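Initiator protein NS1 (Human bocavirus, PDB 4KW3) probably nicks one DNA strand at the viral replication origin through this N-terminal origin-recognition and nickase domain, thereby initiating rolling-circle replication in the parvovirus life cycle. Local coordinates at residues Ala15-Phe20 with His117-Gly122; Val19-Tyr24 with Gly182-Ile187; Pro25-Lys30 with Lys112-His117; Val77-Val82 with Val105-Gly110; Met84-Leu89 with Ala135-Leu140. One frame throughout, in Å; residues are numbered along the deposited sequence.

Contact 1: residues Ala15-Phe20 with His117-Gly122; sequences AFTYVF and HIIVGG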
# COMPACT_ATOMS: atom_id res chain seq x y z
N ALA A 15 -14.55 -7.59 -8.85
CA ALA A 15 -13.39 -7.05 -8.12
C ALA A 15 -12.14 -7.86 -8.40
O ALA A 15 -12.19 -9.09 -8.56
CB ALA A 15 -13.66 -7.00 -6.60
N PHE A 16 -11.00 -7.18 -8.43
CA PHE A 16 -9.73 -7.84 -8.71
C PHE A 16 -8.68 -7.36 -7.73
O PHE A 16 -8.77 -6.25 -7.19
CB PHE A 16 -9.31 -7.58 -10.17
CG PHE A 16 -10.32 -8.07 -11.16
CD1 PHE A 16 -11.38 -7.26 -11.55
CD2 PHE A 16 -10.24 -9.38 -11.66
CE1 PHE A 16 -12.34 -7.73 -12.45
CE2 PHE A 16 -11.19 -9.86 -12.56
CZ PHE A 16 -12.24 -9.03 -12.96
N THR A 17 -7.70 -8.21 -7.48
CA THR A 17 -6.65 -7.88 -6.52
C THR A 17 -5.28 -7.92 -7.20
O THR A 17 -4.93 -8.89 -7.89
CB THR A 17 -6.71 -8.83 -5.30
OG1 THR A 17 -8.00 -8.70 -4.68
CG2 THR A 17 -5.60 -8.49 -4.26
N TYR A 18 -4.52 -6.84 -7.03
CA TYR A 18 -3.17 -6.76 -7.59
C TYR A 18 -2.11 -6.61 -6.50
O TYR A 18 -2.38 -6.11 -5.40
CB TYR A 18 -3.04 -5.56 -8.54
CG TYR A 18 -3.96 -5.59 -9.74
CD1 TYR A 18 -5.26 -5.09 -9.67
CD2 TYR A 18 -3.51 -6.07 -10.97
CE1 TYR A 18 -6.08 -5.08 -10.79
CE2 TYR A 18 -4.32 -6.08 -12.07
CZ TYR A 18 -5.62 -5.59 -11.98
OH TYR A 18 -6.43 -5.62 -13.10
N VAL A 19 -0.89 -7.03 -6.83
CA VAL A 19 0.25 -6.73 -5.98
C VAL A 19 1.28 -5.93 -6.76
O VAL A 19 1.79 -6.38 -7.79
CB VAL A 19 0.92 -8.00 -5.40
CG1 VAL A 19 2.14 -7.58 -4.56
CG2 VAL A 19 -0.06 -8.74 -4.53
N PHE A 20 1.58 -4.74 -6.24
CA PHE A 20 2.61 -3.88 -6.78
C PHE A 20 3.87 -4.04 -5.93
O PHE A 20 3.79 -3.96 -4.72
CB PHE A 20 2.15 -2.42 -6.75
CG PHE A 20 3.28 -1.43 -6.91
CD1 PHE A 20 3.75 -1.10 -8.18
CD2 PHE A 20 3.88 -0.85 -5.80
CE1 PHE A 20 4.79 -0.21 -8.33
CE2 PHE A 20 4.93 0.04 -5.95
CZ PHE A 20 5.38 0.37 -7.22
N HIS A 117 -0.95 -3.98 -1.82
CA HIS A 117 -2.08 -4.76 -2.31
C HIS A 117 -3.16 -3.77 -2.68
O HIS A 117 -3.39 -2.79 -1.94
CB HIS A 117 -2.61 -5.70 -1.25
CG HIS A 117 -1.68 -6.82 -0.91
ND1 HIS A 117 -1.80 -8.08 -1.47
CD2 HIS A 117 -0.61 -6.86 -0.08
CE1 HIS A 117 -0.84 -8.85 -0.98
NE2 HIS A 117 -0.10 -8.13 -0.15
N ILE A 118 -3.77 -3.99 -3.85
CA ILE A 118 -4.87 -3.17 -4.32
C ILE A 118 -6.08 -4.06 -4.60
O ILE A 118 -6.00 -4.98 -5.41
CB ILE A 118 -4.51 -2.46 -5.64
CG1 ILE A 118 -3.22 -1.67 -5.49
CG2 ILE A 118 -5.66 -1.57 -6.15
CD1 ILE A 118 -2.05 -2.30 -6.18
N ILE A 119 -7.19 -3.80 -3.93
CA ILE A 119 -8.44 -4.42 -4.31
C ILE A 119 -9.27 -3.35 -5.02
O ILE A 119 -9.57 -2.30 -4.45
CB ILE A 119 -9.24 -4.99 -3.11
CG1 ILE A 119 -8.36 -5.87 -2.24
CG2 ILE A 119 -10.42 -5.79 -3.60
CD1 ILE A 119 -8.98 -6.18 -0.92
N VAL A 120 -9.62 -3.62 -6.27
CA VAL A 120 -10.39 -2.66 -7.03
C VAL A 120 -11.56 -3.33 -7.78
O VAL A 120 -11.42 -4.43 -8.35
CB VAL A 120 -9.49 -1.89 -8.00
CG1 VAL A 120 -8.61 -2.85 -8.81
CG2 VAL A 120 -10.31 -0.99 -8.88
N GLY A 121 -12.71 -2.66 -7.77
CA GLY A 121 -13.89 -3.21 -8.39
C GLY A 121 -14.81 -2.15 -8.94
O GLY A 121 -14.95 -1.06 -8.37
N GLY A 122 -15.47 -2.47 -10.04
CA GLY A 122 -16.35 -1.53 -10.70
C GLY A 122 -16.36 -1.72 -12.19
O GLY A 122 -15.62 -2.55 -12.72
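Y18 holds its ring anti to its carbonyl carbon (chi1 -61°), and V120 sets CG1 between its backbone N and carbonyl carbon (chi1 50°). These torsions bring V120 CG1 to the edge of the Y18 ring, 3.9 Å from Y18 CE1. I118 CD1 comes to 4.1 Å from Y18 CB. Beneath these side chains the two strands run antiparallel. F16 and V120 form one hydrogen-bonded pair: F16 N gives to V120 O at 2.8 Å, and V120 N to F16 O at 2.9 Å. Y18 and I118 form the next, with both bonds near-straight. T17 and I119 lie side by side on the other face, as do V19 and H117. V19 CG2 sits 3.6 Å from H117 ND1, so a valine flanks a predicted metal ligand of the RCR-2 motif. The nearest side-chain atoms of H117 and Y211, the predicted nuclease tyrosine, are about 4 Å apart. T17 OG1 is hydrogen-bonded to T201 OG1. The face with Y18, I118 and V120 is covered by helices: I118 and V120 meet helix 74-94, and Y18 makes an edge-to-face contact with F137 of helix 134-149. Strand 185-191 pairs along the other edge of strand 15-21.

Contact 2: residues Val19-Tyr24 with Gly182-Ile187; sequences VFKFPY and GGNMQI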
# COMPACT_ATOMS: atom_id res chain seq x y z
N VAL A 19 -0.89 -7.03 -6.83
CA VAL A 19 0.25 -6.73 -5.98
C VAL A 19 1.28 -5.93 -6.76
O VAL A 19 1.79 -6.38 -7.79
CB VAL A 19 0.92 -8.00 -5.40
CG1 VAL A 19 2.14 -7.58 -4.56
CG2 VAL A 19 -0.06 -8.74 -4.53
N PHE A 20 1.58 -4.74 -6.24
CA PHE A 20 2.61 -3.88 -6.78
C PHE A 20 3.87 -4.04 -5.93
O PHE A 20 3.79 -3.96 -4.72
CB PHE A 20 2.15 -2.42 -6.75
CG PHE A 20 3.28 -1.43 -6.91
CD1 PHE A 20 3.75 -1.10 -8.18
CD2 PHE A 20 3.88 -0.85 -5.80
CE1 PHE A 20 4.79 -0.21 -8.33
CE2 PHE A 20 4.93 0.04 -5.95
CZ PHE A 20 5.38 0.37 -7.22
N LYS A 21 5.01 -4.30 -6.57
CA LYS A 21 6.31 -4.36 -5.89
C LYS A 21 7.11 -3.10 -6.23
O LYS A 21 7.34 -2.81 -7.40
CB LYS A 21 7.11 -5.56 -6.37
CG LYS A 21 7.17 -6.74 -5.44
CD LYS A 21 8.33 -7.68 -5.83
CE LYS A 21 8.03 -8.50 -7.09
NZ LYS A 21 7.58 -9.91 -6.82
N PHE A 22 7.55 -2.35 -5.22
CA PHE A 22 8.43 -1.21 -5.50
C PHE A 22 9.75 -1.68 -6.17
O PHE A 22 10.52 -2.46 -5.60
CB PHE A 22 8.72 -0.44 -4.21
CG PHE A 22 9.30 0.92 -4.45
CD1 PHE A 22 10.66 1.08 -4.61
CD2 PHE A 22 8.48 2.03 -4.53
CE1 PHE A 22 11.19 2.33 -4.85
CE2 PHE A 22 9.01 3.28 -4.76
CZ PHE A 22 10.36 3.43 -4.92
N PRO A 23 10.02 -1.22 -7.39
CA PRO A 23 11.13 -1.86 -8.12
C PRO A 23 12.54 -1.39 -7.72
O PRO A 23 13.31 -0.93 -8.57
CB PRO A 23 10.83 -1.50 -9.58
CG PRO A 23 9.93 -0.25 -9.53
CD PRO A 23 9.48 -0.05 -8.09
N TYR A 24 12.87 -1.51 -6.43
CA TYR A 24 14.20 -1.19 -5.91
C TYR A 24 14.64 -2.21 -4.88
O TYR A 24 14.25 -2.15 -3.71
CB TYR A 24 14.22 0.22 -5.30
CG TYR A 24 15.58 0.70 -4.85
CD1 TYR A 24 16.59 0.99 -5.76
CD2 TYR A 24 15.84 0.93 -3.51
CE1 TYR A 24 17.84 1.45 -5.34
CE2 TYR A 24 17.08 1.39 -3.08
CZ TYR A 24 18.07 1.65 -4.00
OH TYR A 24 19.29 2.11 -3.55
N GLY A 182 8.28 -6.57 -15.32
CA GLY A 182 9.34 -7.22 -14.58
C GLY A 182 8.85 -8.07 -13.43
O GLY A 182 9.63 -8.41 -12.55
N GLY A 183 7.57 -8.41 -13.42
CA GLY A 183 6.99 -9.15 -12.31
C GLY A 183 6.57 -8.31 -11.12
O GLY A 183 6.11 -8.83 -10.11
N ASN A 184 6.72 -6.99 -11.25
CA ASN A 184 6.43 -6.05 -10.17
C ASN A 184 5.00 -5.56 -10.15
O ASN A 184 4.63 -4.70 -9.35
CB ASN A 184 7.38 -4.86 -10.26
CG ASN A 184 8.81 -5.29 -10.23
OD1 ASN A 184 9.27 -5.84 -9.24
ND2 ASN A 184 9.51 -5.06 -11.32
N MET A 185 4.19 -6.07 -11.07
CA MET A 185 2.76 -5.79 -11.04
C MET A 185 2.07 -7.09 -11.43
O MET A 185 2.17 -7.55 -12.57
CB MET A 185 2.39 -4.65 -12.01
CG MET A 185 0.98 -4.13 -11.79
SD MET A 185 0.83 -3.56 -10.08
CE MET A 185 -0.84 -3.00 -10.04
N GLN A 186 1.39 -7.72 -10.47
CA GLN A 186 0.76 -9.00 -10.75
C GLN A 186 -0.66 -9.02 -10.26
O GLN A 186 -0.98 -8.33 -9.28
CB GLN A 186 1.57 -10.15 -10.15
CG GLN A 186 2.97 -10.26 -10.76
CD GLN A 186 3.67 -11.53 -10.39
OE1 GLN A 186 3.14 -12.62 -10.60
NE2 GLN A 186 4.87 -11.42 -9.83
N ILE A 187 -1.52 -9.76 -10.96
CA ILE A 187 -2.88 -9.96 -10.49
C ILE A 187 -2.93 -11.27 -9.67
O ILE A 187 -2.28 -12.24 -10.02
CB ILE A 187 -3.87 -9.99 -11.68
CG1 ILE A 187 -5.33 -9.97 -11.20
CG2 ILE A 187 -3.63 -11.17 -12.62
CD1 ILE A 187 -6.30 -9.48 -12.28
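The K21 side chain crosses that of N184 at about a right angle. Its CB lies 3.6 Å from N184 OD1, and N184 CB packs against K21 O. Further out, K21 CD stays near the same OD1. A bend at chi3 (-74°) then brings K21 CE to 3.6 Å from both N184 OD1 and G183 O. The tip, K21 NZ, is 3.8 Å from G183 O, too far for a hydrogen bond. That carbonyl is taken by Q186 NE2 at 2.9 Å, which ties the turn back onto the strand. N184 ND2 bonds T181 O, which holds the amide in place. The backbones pair antiparallel. V19 N gives to Q186 O, and Q186 N gives back to V19 O at 3.0 Å. K21 N then bonds N184 O at 2.8 Å, where the pairing runs into the loop. On the buried face, M185 SD sits at the edge of the F20 ring and 3.8 Å from F20 CB. The other face, with V19 and Q186, is more open to solvent, and V19 there touches H115 and H117, predicted metal ligands. Strand 15-21 is thus bordered by strands 185-191 and 114-122. Helix 134-149 covers the F20 and M185 side, where F20 meets I141 and M185 meets F137.

Contact 3: residues Pro25-Lys30 with Lys112-His117; sequences PQWKEK and KNLHCH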
# COMPACT_ATOMS: atom_id res chain seq x y z
N PRO A 25 15.46 -3.17 -5.31
CA PRO A 25 15.85 -4.31 -4.46
C PRO A 25 16.57 -3.90 -3.17
O PRO A 25 16.40 -4.58 -2.15
CB PRO A 25 16.77 -5.11 -5.38
CG PRO A 25 16.34 -4.74 -6.78
CD PRO A 25 15.98 -3.29 -6.68
N GLN A 26 17.34 -2.82 -3.20
CA GLN A 26 18.12 -2.37 -2.04
C GLN A 26 17.32 -1.49 -1.07
O GLN A 26 17.91 -0.83 -0.22
CB GLN A 26 19.38 -1.60 -2.48
CG GLN A 26 20.34 -2.37 -3.38
CD GLN A 26 19.87 -2.45 -4.84
OE1 GLN A 26 18.88 -1.82 -5.23
NE2 GLN A 26 20.58 -3.24 -5.64
N TRP A 27 15.99 -1.47 -1.20
CA TRP A 27 15.15 -0.59 -0.37
C TRP A 27 15.27 -0.79 1.16
O TRP A 27 15.22 0.19 1.90
CB TRP A 27 13.68 -0.67 -0.81
CG TRP A 27 13.01 -1.91 -0.34
CD1 TRP A 27 13.00 -3.13 -0.97
CD2 TRP A 27 12.28 -2.08 0.88
NE1 TRP A 27 12.29 -4.05 -0.20
CE2 TRP A 27 11.84 -3.43 0.93
CE3 TRP A 27 11.96 -1.23 1.94
CZ2 TRP A 27 11.10 -3.93 1.99
CZ3 TRP A 27 11.21 -1.73 2.99
CH2 TRP A 27 10.79 -3.07 3.01
N LYS A 28 15.39 -2.02 1.66
CA LYS A 28 15.60 -2.19 3.12
C LYS A 28 16.96 -1.62 3.54
O LYS A 28 17.06 -0.86 4.50
CB LYS A 28 15.49 -3.64 3.57
CG LYS A 28 14.22 -4.34 3.16
CD LYS A 28 14.10 -5.73 3.78
CE LYS A 28 13.79 -5.67 5.27
NZ LYS A 28 12.47 -4.99 5.58
N GLU A 29 18.00 -1.99 2.81
CA GLU A 29 19.35 -1.59 3.14
C GLU A 29 19.53 -0.09 3.09
O GLU A 29 20.34 0.46 3.81
CB GLU A 29 20.31 -2.25 2.15
CG GLU A 29 20.25 -3.76 2.19
CD GLU A 29 21.06 -4.40 1.08
OE1 GLU A 29 21.40 -3.69 0.10
OE2 GLU A 29 21.37 -5.61 1.19
N LYS A 30 18.77 0.58 2.23
CA LYS A 30 18.95 2.01 1.98
C LYS A 30 17.64 2.79 2.10
O LYS A 30 17.34 3.66 1.28
CB LYS A 30 19.56 2.21 0.59
CG LYS A 30 20.93 1.56 0.44
CD LYS A 30 21.53 1.83 -0.92
CE LYS A 30 23.04 1.62 -0.91
NZ LYS A 30 23.69 2.53 0.08
N LYS A 112 10.97 -9.31 2.35
CA LYS A 112 11.76 -9.10 1.14
C LYS A 112 11.29 -7.86 0.38
O LYS A 112 12.08 -6.97 0.06
CB LYS A 112 11.70 -10.35 0.24
CG LYS A 112 12.23 -10.15 -1.18
CD LYS A 112 11.97 -11.38 -2.06
CE LYS A 112 12.07 -11.07 -3.57
NZ LYS A 112 10.92 -11.65 -4.37
N ASN A 113 9.98 -7.77 0.14
CA ASN A 113 9.48 -6.70 -0.73
C ASN A 113 8.69 -5.61 -0.09
O ASN A 113 7.92 -5.83 0.84
CB ASN A 113 8.68 -7.29 -1.89
CG ASN A 113 9.48 -8.29 -2.68
OD1 ASN A 113 10.67 -8.09 -2.93
ND2 ASN A 113 8.87 -9.42 -2.99
N LEU A 114 8.89 -4.41 -0.61
CA LEU A 114 8.04 -3.27 -0.30
C LEU A 114 6.85 -3.29 -1.27
O LEU A 114 6.98 -2.93 -2.44
CB LEU A 114 8.85 -1.98 -0.45
CG LEU A 114 8.07 -0.67 -0.33
CD1 LEU A 114 7.41 -0.60 1.04
CD2 LEU A 114 8.98 0.55 -0.55
N HIS A 115 5.68 -3.71 -0.80
CA HIS A 115 4.58 -3.84 -1.74
C HIS A 115 3.27 -3.18 -1.35
O HIS A 115 3.06 -2.80 -0.21
CB HIS A 115 4.38 -5.31 -2.16
CG HIS A 115 4.21 -6.26 -1.04
ND1 HIS A 115 4.84 -7.48 -1.01
CD2 HIS A 115 3.45 -6.20 0.08
CE1 HIS A 115 4.51 -8.12 0.10
NE2 HIS A 115 3.66 -7.37 0.78
N CYS A 116 2.40 -3.02 -2.33
CA CYS A 116 1.03 -2.63 -2.06
C CYS A 116 0.08 -3.69 -2.59
O CYS A 116 0.28 -4.21 -3.70
CB CYS A 116 0.72 -1.32 -2.75
SG CYS A 116 1.50 0.06 -1.99
N HIS A 117 -0.95 -3.98 -1.82
CA HIS A 117 -2.08 -4.76 -2.31
C HIS A 117 -3.16 -3.77 -2.68
O HIS A 117 -3.39 -2.79 -1.94
CB HIS A 117 -2.61 -5.70 -1.25
CG HIS A 117 -1.68 -6.82 -0.91
ND1 HIS A 117 -1.80 -8.08 -1.47
CD2 HIS A 117 -0.61 -6.86 -0.08
CE1 HIS A 117 -0.84 -8.85 -0.98
NE2 HIS A 117 -0.10 -8.13 -0.15
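The W27 indole lies between L114 CB on one face and its neighbour K28 CG on the other. L114 CB sits over the centre of the six-membered ring, 3.6 Å from its centroid and 14° off the ring normal, a CH-pi contact. K28 CG lies nearer the rim. The edge of the indole meets K112, whose O lies near the ring plane. This packing flanks the start of the strand that carries the RCR-2 motif, the HUH-type sequence H115-C116-H117. Both histidines are predicted to bind the divalent metal of the nuclease site. The contact is made just before them, and H115, C116 and H117 do not touch 25-30.

W27 places CG between its backbone N and carbonyl carbon (chi1 76°), and from there the ring extends toward the strand. Its CZ2 atom comes close to the N113-L114 peptide. W27 also touches L109 of the neighbouring strand 101-109, and S221. L114 is buried. Beyond the indole it meets F22, L109, and F74 and L78 of helix 74-94. K28 lies partly in solvent, with its NZ bonded to S221 OG and G110 O. The loop between strand 15-21 and helix 31-38 is therefore fastened to the strand by one aromatic residue, mixing apolar cover with a single polar bond. In that bond W27 NE1 gives its hydrogen to K112 O at 2.9 Å, with an angle of 151° at the hydrogen.

Contact 4: residues Val77-Val82 with Val105-Gly110; sequences VLCKAV and VQSELG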
# COMPACT_ATOMS: atom_id res chain seq x y z
N VAL A 77 2.64 7.41 2.06
CA VAL A 77 2.69 8.15 0.81
C VAL A 77 2.60 7.21 -0.40
O VAL A 77 1.83 7.46 -1.34
CB VAL A 77 3.97 9.00 0.72
CG1 VAL A 77 4.07 9.75 -0.64
CG2 VAL A 77 4.02 9.98 1.87
N LEU A 78 3.38 6.14 -0.36
CA LEU A 78 3.37 5.12 -1.41
C LEU A 78 1.94 4.63 -1.62
O LEU A 78 1.45 4.50 -2.74
CB LEU A 78 4.25 3.93 -1.01
CG LEU A 78 4.22 2.81 -2.05
CD1 LEU A 78 4.64 3.34 -3.42
CD2 LEU A 78 5.07 1.61 -1.65
N CYS A 79 1.29 4.40 -0.49
CA CYS A 79 -0.07 3.92 -0.48
C CYS A 79 -1.05 4.94 -1.11
O CYS A 79 -1.93 4.55 -1.86
CB CYS A 79 -0.44 3.57 0.96
SG CYS A 79 -2.00 2.75 1.15
N LYS A 80 -0.90 6.23 -0.80
CA LYS A 80 -1.73 7.25 -1.46
C LYS A 80 -1.44 7.33 -2.96
O LYS A 80 -2.36 7.54 -3.76
CB LYS A 80 -1.51 8.63 -0.83
CG LYS A 80 -1.86 8.72 0.65
CD LYS A 80 -1.39 10.04 1.26
CE LYS A 80 -1.46 10.02 2.77
NZ LYS A 80 -1.03 11.34 3.33
N ALA A 81 -0.17 7.19 -3.34
CA ALA A 81 0.24 7.23 -4.73
C ALA A 81 -0.47 6.13 -5.52
O ALA A 81 -1.08 6.40 -6.57
CB ALA A 81 1.76 7.07 -4.84
N VAL A 82 -0.39 4.91 -5.01
CA VAL A 82 -1.04 3.76 -5.64
C VAL A 82 -2.56 3.95 -5.74
O VAL A 82 -3.15 3.67 -6.79
CB VAL A 82 -0.69 2.45 -4.88
CG1 VAL A 82 -1.52 1.30 -5.39
CG2 VAL A 82 0.79 2.12 -5.02
N VAL A 105 -6.40 -0.00 -0.75
CA VAL A 105 -4.96 -0.12 -0.96
C VAL A 105 -4.29 -0.26 0.40
O VAL A 105 -4.65 0.43 1.36
CB VAL A 105 -4.34 1.09 -1.76
CG1 VAL A 105 -2.82 0.99 -1.85
CG2 VAL A 105 -4.89 1.17 -3.16
N GLN A 106 -3.35 -1.19 0.48
CA GLN A 106 -2.56 -1.37 1.68
C GLN A 106 -1.08 -1.60 1.33
O GLN A 106 -0.73 -2.54 0.61
CB GLN A 106 -3.08 -2.55 2.50
CG GLN A 106 -2.32 -2.81 3.80
CD GLN A 106 -3.11 -3.71 4.74
OE1 GLN A 106 -4.16 -3.31 5.26
NE2 GLN A 106 -2.61 -4.92 4.97
N SER A 107 -0.22 -0.74 1.87
CA SER A 107 1.22 -0.87 1.71
C SER A 107 1.82 -1.72 2.85
O SER A 107 1.31 -1.71 3.96
CB SER A 107 1.88 0.51 1.68
OG SER A 107 1.48 1.28 2.80
N GLU A 108 2.88 -2.45 2.55
CA GLU A 108 3.48 -3.35 3.52
C GLU A 108 4.99 -3.40 3.33
O GLU A 108 5.47 -3.58 2.22
CB GLU A 108 2.90 -4.75 3.41
CG GLU A 108 3.75 -5.88 4.00
CD GLU A 108 3.10 -7.26 3.87
OE1 GLU A 108 1.94 -7.33 3.41
OE2 GLU A 108 3.75 -8.28 4.21
N LEU A 109 5.72 -3.24 4.42
CA LEU A 109 7.16 -3.42 4.40
C LEU A 109 7.41 -4.89 4.64
O LEU A 109 7.48 -5.33 5.79
CB LEU A 109 7.80 -2.62 5.53
CG LEU A 109 8.01 -1.12 5.26
CD1 LEU A 109 6.77 -0.40 4.81
CD2 LEU A 109 8.53 -0.48 6.49
N GLY A 110 7.57 -5.66 3.57
CA GLY A 110 7.73 -7.09 3.70
C GLY A 110 9.12 -7.55 4.13
O GLY A 110 10.06 -6.76 4.21
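C79 and V105 form the tight part of this helix-on-sheet contact. C79 holds SG anti to its backbone N (chi1 -172°). That puts SG 3.6 Å from V105 CG1. One turn on, V82 CG1 packs 3.8 Å from the same V105 CG1, so a single methyl serves both helix residues. C79 CB also sits against S107, 3.5 Å from OG. No hydrogen bond crosses. S107 OG is instead bonded to G75 O, in the first turn of the same helix, which fixes the serine beside C79. All five touching residues are buried, Q106 touching through its backbone. The contact loosens past S107, where the strand leaves the helix and E108 to G110 make no contact with 77-82. K80 marks the solvent side: it points away from the strand, and its NZ bonds D71 O. On the far side of the strand, Q106 and E108 face the predicted nuclease site. E108 is a predicted metal ligand and forms a salt bridge with K215; Q106 OE1 bonds T245 OG1 and its NE2 bonds L212 O. Helix 74-94 thus backs the sheet behind this site. Strand 101-109 lies between strands 114-122 and 241-247, V82 reaches C116 and I118, and I141 of helix 134-149 also touches V82.

Contact 5: residues Met84-Leu89 with Ala135-Leu140; sequences MATTTL and AQFYGL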
# COMPACT_ATOMS: atom_id res chain seq x y z
N MET A 84 -4.25 6.92 -5.84
CA MET A 84 -4.44 7.86 -6.93
C MET A 84 -4.29 7.20 -8.32
O MET A 84 -5.12 7.43 -9.22
CB MET A 84 -3.50 9.06 -6.79
CG MET A 84 -3.91 10.01 -5.64
SD MET A 84 -2.90 11.51 -5.53
CE MET A 84 -1.33 10.86 -4.96
N ALA A 85 -3.25 6.39 -8.50
CA ALA A 85 -3.03 5.68 -9.75
C ALA A 85 -4.21 4.75 -10.10
O ALA A 85 -4.60 4.67 -11.27
CB ALA A 85 -1.72 4.91 -9.72
N THR A 86 -4.77 4.10 -9.08
CA THR A 86 -5.90 3.19 -9.27
C THR A 86 -7.14 3.95 -9.73
O THR A 86 -7.90 3.49 -10.59
CB THR A 86 -6.27 2.44 -7.95
OG1 THR A 86 -5.14 1.71 -7.46
CG2 THR A 86 -7.41 1.47 -8.19
N THR A 87 -7.34 5.12 -9.13
CA THR A 87 -8.38 6.05 -9.51
C THR A 87 -8.20 6.46 -10.97
O THR A 87 -9.15 6.44 -11.75
CB THR A 87 -8.34 7.30 -8.60
OG1 THR A 87 -8.81 6.94 -7.30
CG2 THR A 87 -9.21 8.36 -9.13
N THR A 88 -6.98 6.84 -11.32
CA THR A 88 -6.67 7.17 -12.69
C THR A 88 -6.98 5.97 -13.61
O THR A 88 -7.57 6.16 -14.68
CB THR A 88 -5.21 7.61 -12.85
OG1 THR A 88 -4.97 8.75 -12.02
CG2 THR A 88 -4.89 7.97 -14.33
N LEU A 89 -6.59 4.77 -13.19
CA LEU A 89 -6.85 3.55 -13.96
C LEU A 89 -8.33 3.37 -14.26
O LEU A 89 -8.71 3.21 -15.42
CB LEU A 89 -6.35 2.31 -13.24
CG LEU A 89 -6.73 0.99 -13.95
CD1 LEU A 89 -5.93 0.74 -15.22
CD2 LEU A 89 -6.55 -0.19 -13.01
N ALA A 135 0.42 -3.96 -16.96
CA ALA A 135 1.47 -3.03 -17.36
C ALA A 135 1.01 -1.57 -17.31
O ALA A 135 1.72 -0.68 -16.82
CB ALA A 135 2.01 -3.37 -18.74
N GLN A 136 -0.20 -1.33 -17.80
CA GLN A 136 -0.81 -0.02 -17.78
C GLN A 136 -0.92 0.48 -16.33
O GLN A 136 -0.54 1.61 -16.03
CB GLN A 136 -2.18 -0.09 -18.44
CG GLN A 136 -2.98 1.18 -18.46
CD GLN A 136 -4.44 0.96 -18.83
OE1 GLN A 136 -4.92 -0.18 -18.87
NE2 GLN A 136 -5.15 2.04 -19.13
N PHE A 137 -1.41 -0.39 -15.46
CA PHE A 137 -1.60 -0.08 -14.05
C PHE A 137 -0.24 0.24 -13.43
O PHE A 137 -0.10 1.24 -12.72
CB PHE A 137 -2.27 -1.25 -13.33
CG PHE A 137 -2.94 -0.88 -12.03
CD1 PHE A 137 -2.81 0.40 -11.49
CD2 PHE A 137 -3.70 -1.82 -11.34
CE1 PHE A 137 -3.44 0.74 -10.29
CE2 PHE A 137 -4.30 -1.50 -10.13
CZ PHE A 137 -4.18 -0.21 -9.61
N TYR A 138 0.74 -0.61 -13.72
CA TYR A 138 2.12 -0.43 -13.29
C TYR A 138 2.66 0.95 -13.69
O TYR A 138 3.29 1.63 -12.88
CB TYR A 138 3.00 -1.51 -13.90
CG TYR A 138 4.41 -1.59 -13.34
CD1 TYR A 138 4.65 -1.58 -11.97
CD2 TYR A 138 5.51 -1.71 -14.19
CE1 TYR A 138 5.94 -1.67 -11.46
CE2 TYR A 138 6.79 -1.80 -13.70
CZ TYR A 138 7.01 -1.77 -12.33
OH TYR A 138 8.29 -1.86 -11.86
N GLY A 139 2.39 1.36 -14.92
CA GLY A 139 2.90 2.62 -15.43
C GLY A 139 2.25 3.82 -14.77
O GLY A 139 2.92 4.80 -14.44
N LEU A 140 0.95 3.75 -14.57
CA LEU A 140 0.23 4.78 -13.86
C LEU A 140 0.76 4.91 -12.41
O LEU A 140 0.87 6.02 -11.89
CB LEU A 140 -1.25 4.46 -13.85
CG LEU A 140 -1.95 4.45 -15.21
CD1 LEU A 140 -3.41 4.04 -15.04
CD2 LEU A 140 -1.86 5.80 -15.85
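T88, whose CG2 touches L140 CD2 across the contact, holds M84 O with two donors. T88 N gives at 2.9 Å as the helical bond. T88 OG1 adds a second at 3.1 Å, from above the carbonyl plane. This turns the hydroxyl back to its own helix and the methyl to L140. L89, F137 and L140 share most of the apolar contact. L89 CD2 sits over the centre of the F137 ring, 3.7 Å from the centroid and 12° off the normal, a CH-pi contact. L89 CD1 meets the flat amide of Q136. L140 CD1 packs 3.6 Å from L89 CA, and A85 CB lies 3.6 Å from L140 O. The small alanine lets the helices approach closely there. T86 OG1 lies at the edge of the F137 ring, near its plane, while its hydrogen bond goes to V82 O. F137 CG is anti to its backbone N (chi1 -160°), which carries the ring in between helix 74-94 and the sheet, where it also meets Y18. No hydrogen bond joins the two segments. T86 and T88 bond back to their own helix, while Q136 OE1 reaches K93 NZ. Between 84-89 and 135-140 the join is therefore apolar; the polar tie between the helices lies to one side, at Q136 and K93.

Contacts 1 and 4 are buried, and contact 4 lies nearest the centre of the chain. Contacts 2, 3 and 5 are partly buried. Contacts 1 and 2 pair the two edges of strand 15-21 through backbone hydrogen bonds and share V19 and F20. Contact 3 joins contact 1 through strand 114-122 and H117, but rests on one indole. Contacts 4 and 5 both use helix 74-94, against the sheet and against helix 134-149, and neither has a hydrogen bond across it. The predicted metal ligands H115, H117 and E108 fall on the strands of contacts 1, 3 and 4, whereas contact 5 lies behind the sheet, where Y138 meets P23 and N184 of contact 2.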